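Local coordinates for uncharacterized protein (Legionella longbeachae NSW150, PDB 4JZA), which probably dephosphorylates phosphatidylinositol 3-phosphate, an activity that may affect host lipid metabolism during infection, at residues A[683-695]-A[740-754]. Sequence-based numbering, arbitrary orientation.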
# COMPACT_ATOMS: atom_id res chain seq x y z
N ALA A 683 -2.70 -28.37 16.52
CA ALA A 683 -2.28 -29.74 16.38
C ALA A 683 -0.89 -29.83 15.77
O ALA A 683 -0.16 -30.76 16.06
CB ALA A 683 -3.26 -30.53 15.55
N ARG A 684 -0.56 -28.90 14.90
CA ARG A 684 0.74 -28.95 14.23
C ARG A 684 1.83 -28.54 15.23
O ARG A 684 2.88 -29.17 15.29
CB ARG A 684 0.75 -28.13 12.93
CG ARG A 684 0.67 -29.02 11.69
CD ARG A 684 -0.44 -28.66 10.71
NE ARG A 684 0.09 -27.90 9.59
CZ ARG A 684 -0.51 -27.76 8.42
NH1 ARG A 684 -1.70 -28.31 8.17
NH2 ARG A 684 0.10 -27.06 7.48
N GLN A 685 1.55 -27.54 16.04
CA GLN A 685 2.45 -27.21 17.13
C GLN A 685 2.65 -28.36 18.17
O GLN A 685 3.75 -28.56 18.64
CB GLN A 685 2.01 -25.94 17.83
CG GLN A 685 2.97 -25.43 18.85
CD GLN A 685 2.67 -24.01 19.27
OE1 GLN A 685 2.64 -23.72 20.39
NE2 GLN A 685 2.33 -23.19 18.42
N LEU A 686 1.60 -29.11 18.49
CA LEU A 686 1.78 -30.31 19.32
C LEU A 686 2.76 -31.30 18.69
O LEU A 686 3.61 -31.88 19.36
CB LEU A 686 0.42 -30.99 19.56
CG LEU A 686 -0.33 -30.25 20.66
CD1 LEU A 686 -1.83 -30.52 20.64
CD2 LEU A 686 0.23 -30.57 22.03
N GLY A 687 2.64 -31.51 17.39
CA GLY A 687 3.54 -32.41 16.66
C GLY A 687 3.15 -33.85 16.87
O GLY A 687 2.34 -34.18 17.74
N GLU A 688 3.79 -34.71 16.09
CA GLU A 688 3.42 -36.10 16.01
C GLU A 688 3.53 -36.80 17.37
O GLU A 688 2.63 -37.52 17.82
CB GLU A 688 4.30 -36.80 14.98
CG GLU A 688 3.66 -38.05 14.40
CD GLU A 688 4.69 -39.07 13.87
OE1 GLU A 688 4.31 -40.22 13.51
OE2 GLU A 688 5.88 -38.72 13.78
N SER A 689 4.65 -36.59 18.04
CA SER A 689 4.92 -37.35 19.23
C SER A 689 3.84 -37.04 20.27
O SER A 689 3.26 -37.96 20.88
CB SER A 689 6.35 -37.09 19.75
OG SER A 689 6.49 -37.59 21.09
N ASN A 690 3.54 -35.76 20.48
CA ASN A 690 2.51 -35.36 21.45
C ASN A 690 1.10 -35.75 21.08
O ASN A 690 0.35 -36.26 21.93
CB ASN A 690 2.56 -33.89 21.72
CG ASN A 690 3.66 -33.55 22.70
OD1 ASN A 690 4.08 -34.41 23.47
ND2 ASN A 690 4.16 -32.33 22.64
N CYS A 691 0.74 -35.55 19.81
CA CYS A 691 -0.60 -35.92 19.39
C CYS A 691 -0.84 -37.39 19.64
O CYS A 691 -1.97 -37.75 20.06
CB CYS A 691 -0.86 -35.55 17.92
SG CYS A 691 -1.08 -33.77 17.73
N THR A 692 0.20 -38.22 19.43
CA THR A 692 0.08 -39.67 19.63
C THR A 692 -0.14 -40.04 21.10
O THR A 692 -0.97 -40.89 21.40
CB THR A 692 1.27 -40.44 19.03
OG1 THR A 692 1.22 -40.30 17.60
CG2 THR A 692 1.21 -41.93 19.34
N LYS A 693 0.56 -39.37 22.00
CA LYS A 693 0.39 -39.61 23.43
C LYS A 693 -1.01 -39.25 23.84
O LYS A 693 -1.66 -40.00 24.57
CB LYS A 693 1.38 -38.78 24.28
CG LYS A 693 2.86 -39.04 24.01
CD LYS A 693 3.75 -38.17 24.88
CE LYS A 693 5.19 -38.26 24.41
NZ LYS A 693 6.05 -38.16 25.60
N LEU A 694 -1.47 -38.09 23.39
CA LEU A 694 -2.81 -37.60 23.70
C LEU A 694 -3.85 -38.53 23.12
O LEU A 694 -4.81 -38.91 23.82
CB LEU A 694 -3.03 -36.20 23.13
CG LEU A 694 -2.32 -35.06 23.86
CD1 LEU A 694 -2.52 -33.78 23.06
CD2 LEU A 694 -2.89 -34.89 25.24
N TYR A 695 -3.63 -38.94 21.86
CA TYR A 695 -4.51 -39.90 21.20
C TYR A 695 -4.56 -41.23 21.96
O TYR A 695 -5.63 -41.65 22.37
CB TYR A 695 -4.10 -40.11 19.74
CG TYR A 695 -5.11 -40.86 18.92
CD1 TYR A 695 -6.11 -40.18 18.24
CD2 TYR A 695 -5.07 -42.24 18.83
CE1 TYR A 695 -7.05 -40.85 17.48
CE2 TYR A 695 -6.01 -42.93 18.09
CZ TYR A 695 -7.01 -42.23 17.43
OH TYR A 695 -7.95 -42.91 16.72
N MSE A 740 -12.66 -41.69 16.32
CA MSE A 740 -11.68 -42.70 16.69
C MSE A 740 -12.05 -44.06 16.20
O MSE A 740 -11.33 -45.00 16.49
CB MSE A 740 -11.50 -42.73 18.22
CG MSE A 740 -10.60 -41.56 18.53
SE MSE A 740 -10.44 -41.05 20.42
CE MSE A 740 -8.57 -41.61 20.49
N LEU A 741 -13.15 -44.20 15.47
CA LEU A 741 -13.62 -45.55 15.11
C LEU A 741 -12.71 -46.19 14.04
O LEU A 741 -12.39 -47.36 14.18
CB LEU A 741 -15.11 -45.55 14.72
CG LEU A 741 -15.97 -46.59 15.49
CD1 LEU A 741 -17.30 -45.98 15.92
CD2 LEU A 741 -16.22 -47.87 14.68
N SER A 742 -12.29 -45.46 12.99
CA SER A 742 -11.21 -45.92 12.08
C SER A 742 -9.91 -46.06 12.88
O SER A 742 -9.70 -45.32 13.82
CB SER A 742 -10.96 -44.91 10.95
OG SER A 742 -11.87 -45.07 9.89
N PRO A 743 -9.03 -47.02 12.51
CA PRO A 743 -7.70 -46.99 13.17
C PRO A 743 -6.77 -45.98 12.46
O PRO A 743 -6.93 -45.74 11.26
CB PRO A 743 -7.20 -48.45 13.05
CG PRO A 743 -8.23 -49.19 12.25
CD PRO A 743 -9.17 -48.19 11.62
N SER A 744 -5.85 -45.39 13.21
CA SER A 744 -4.95 -44.32 12.69
C SER A 744 -3.59 -44.35 13.39
O SER A 744 -3.51 -44.62 14.59
CB SER A 744 -5.59 -42.91 12.85
OG SER A 744 -5.28 -42.24 14.08
N SER A 745 -2.54 -44.06 12.63
CA SER A 745 -1.19 -44.04 13.19
C SER A 745 -0.36 -42.88 12.66
O SER A 745 -0.51 -42.46 11.51
CB SER A 745 -0.49 -45.39 12.95
OG SER A 745 -1.07 -46.06 11.85
N GLY A 746 0.50 -42.36 13.54
CA GLY A 746 1.59 -41.49 13.16
C GLY A 746 1.21 -40.08 12.77
O GLY A 746 0.79 -39.29 13.63
N LYS A 747 1.42 -39.74 11.49
CA LYS A 747 1.00 -38.46 10.91
C LYS A 747 -0.51 -38.32 11.10
O LYS A 747 -1.01 -37.23 11.45
CB LYS A 747 1.31 -38.38 9.39
CG LYS A 747 2.42 -37.41 8.95
CD LYS A 747 3.75 -38.10 8.67
CE LYS A 747 4.07 -39.18 9.71
NZ LYS A 747 5.47 -39.65 9.64
N ASP A 748 -1.23 -39.42 10.86
CA ASP A 748 -2.70 -39.44 10.94
C ASP A 748 -3.22 -38.84 12.26
O ASP A 748 -4.18 -38.08 12.27
CB ASP A 748 -3.23 -40.87 10.74
CG ASP A 748 -4.51 -40.92 9.90
OD1 ASP A 748 -5.38 -40.03 10.03
OD2 ASP A 748 -4.63 -41.88 9.09
N ASN A 749 -2.53 -39.15 13.36
CA ASN A 749 -2.89 -38.67 14.68
C ASN A 749 -2.97 -37.17 14.80
O ASN A 749 -3.73 -36.68 15.63
CB ASN A 749 -1.90 -39.20 15.72
CG ASN A 749 -2.12 -40.68 16.04
OD1 ASN A 749 -3.11 -41.29 15.61
ND2 ASN A 749 -1.19 -41.26 16.82
N ILE A 750 -2.20 -36.45 14.00
CA ILE A 750 -2.23 -34.98 14.03
C ILE A 750 -3.58 -34.48 13.52
O ILE A 750 -4.15 -33.58 14.11
CB ILE A 750 -1.08 -34.36 13.22
CG1 ILE A 750 0.27 -34.78 13.80
CG2 ILE A 750 -1.15 -32.85 13.23
CD1 ILE A 750 1.48 -34.10 13.13
N ILE A 751 -4.10 -35.07 12.44
CA ILE A 751 -5.40 -34.66 11.88
C ILE A 751 -6.52 -35.06 12.85
O ILE A 751 -7.46 -34.32 13.08
CB ILE A 751 -5.76 -35.25 10.46
CG1 ILE A 751 -4.59 -35.94 9.71
CG2 ILE A 751 -6.37 -34.15 9.58
CD1 ILE A 751 -3.94 -35.14 8.59
N ARG A 752 -6.42 -36.25 13.41
CA ARG A 752 -7.40 -36.71 14.41
C ARG A 752 -7.47 -35.70 15.58
O ARG A 752 -8.57 -35.34 15.99
CB ARG A 752 -7.07 -38.10 14.93
CG ARG A 752 -7.07 -39.23 13.89
CD ARG A 752 -8.48 -39.51 13.41
NE ARG A 752 -8.53 -40.51 12.33
CZ ARG A 752 -8.73 -41.81 12.49
NH1 ARG A 752 -8.90 -42.33 13.70
NH2 ARG A 752 -8.75 -42.62 11.42
N ILE A 753 -6.31 -35.23 16.06
CA ILE A 753 -6.29 -34.29 17.18
C ILE A 753 -6.85 -32.94 16.72
O ILE A 753 -7.56 -32.31 17.46
CB ILE A 753 -4.90 -34.22 17.90
CG1 ILE A 753 -4.87 -35.01 19.19
CG2 ILE A 753 -4.61 -32.85 18.47
CD1 ILE A 753 -5.16 -36.47 19.06
N GLU A 754 -6.53 -32.52 15.49
CA GLU A 754 -7.11 -31.30 14.89
C GLU A 754 -8.63 -31.40 15.01
O GLU A 754 -9.31 -30.49 15.49
CB GLU A 754 -6.69 -31.14 13.40
CG GLU A 754 -7.36 -29.97 12.66
CD GLU A 754 -6.97 -29.84 11.18
OE1 GLU A 754 -7.81 -29.35 10.38
OE2 GLU A 754 -5.84 -30.19 10.80
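The ring of Y695 is held between two unlike partners, a selenomethionine methyl and an amide oxygen, and illustrates how one aromatic knob can join a helix to a loop and the helix that follows it. Above one face stands CE of M740, 3.4 Å from the ring centroid in a CH-pi contact, with SE farther off and oblique. Over the opposite face lies OD1 of N749, whose amide plane is only 19° from that of the ring. CD1 of I753 meets the ring at its edge, while CB of R752 approaches obliquely. With CG anti to the backbone N (chi1 -168°), Y695 reaches outward from its helix into this pocket. Knobs-into-holes packing continues toward A683: I753 lodges among A683, L686, C691 and Y695, its CG2 3.7 Å from SG of C691, and I750 fits among A683, G687, E688 and C691. Where residues 683-695 and 748-754 meet, in the C-terminal domain of the phosphoinositide phosphatase family, the local axes cross at 73° and approach to 8.4 Å. N749 is fixed at both ends of its amide. Its ND2 donates to OG1 of T692 at 2.7 Å, the N-H pointing nearly straight at the oxygen and close to the amide plane, and OG of S744 donates to its OD1 at 2.8 Å. T692 OG1 in turn donates to E688 O, and NH1 of R752 ties down the loop through S742 O at 3.1 Å. Beyond the contact, F784 packs against L686 and L694.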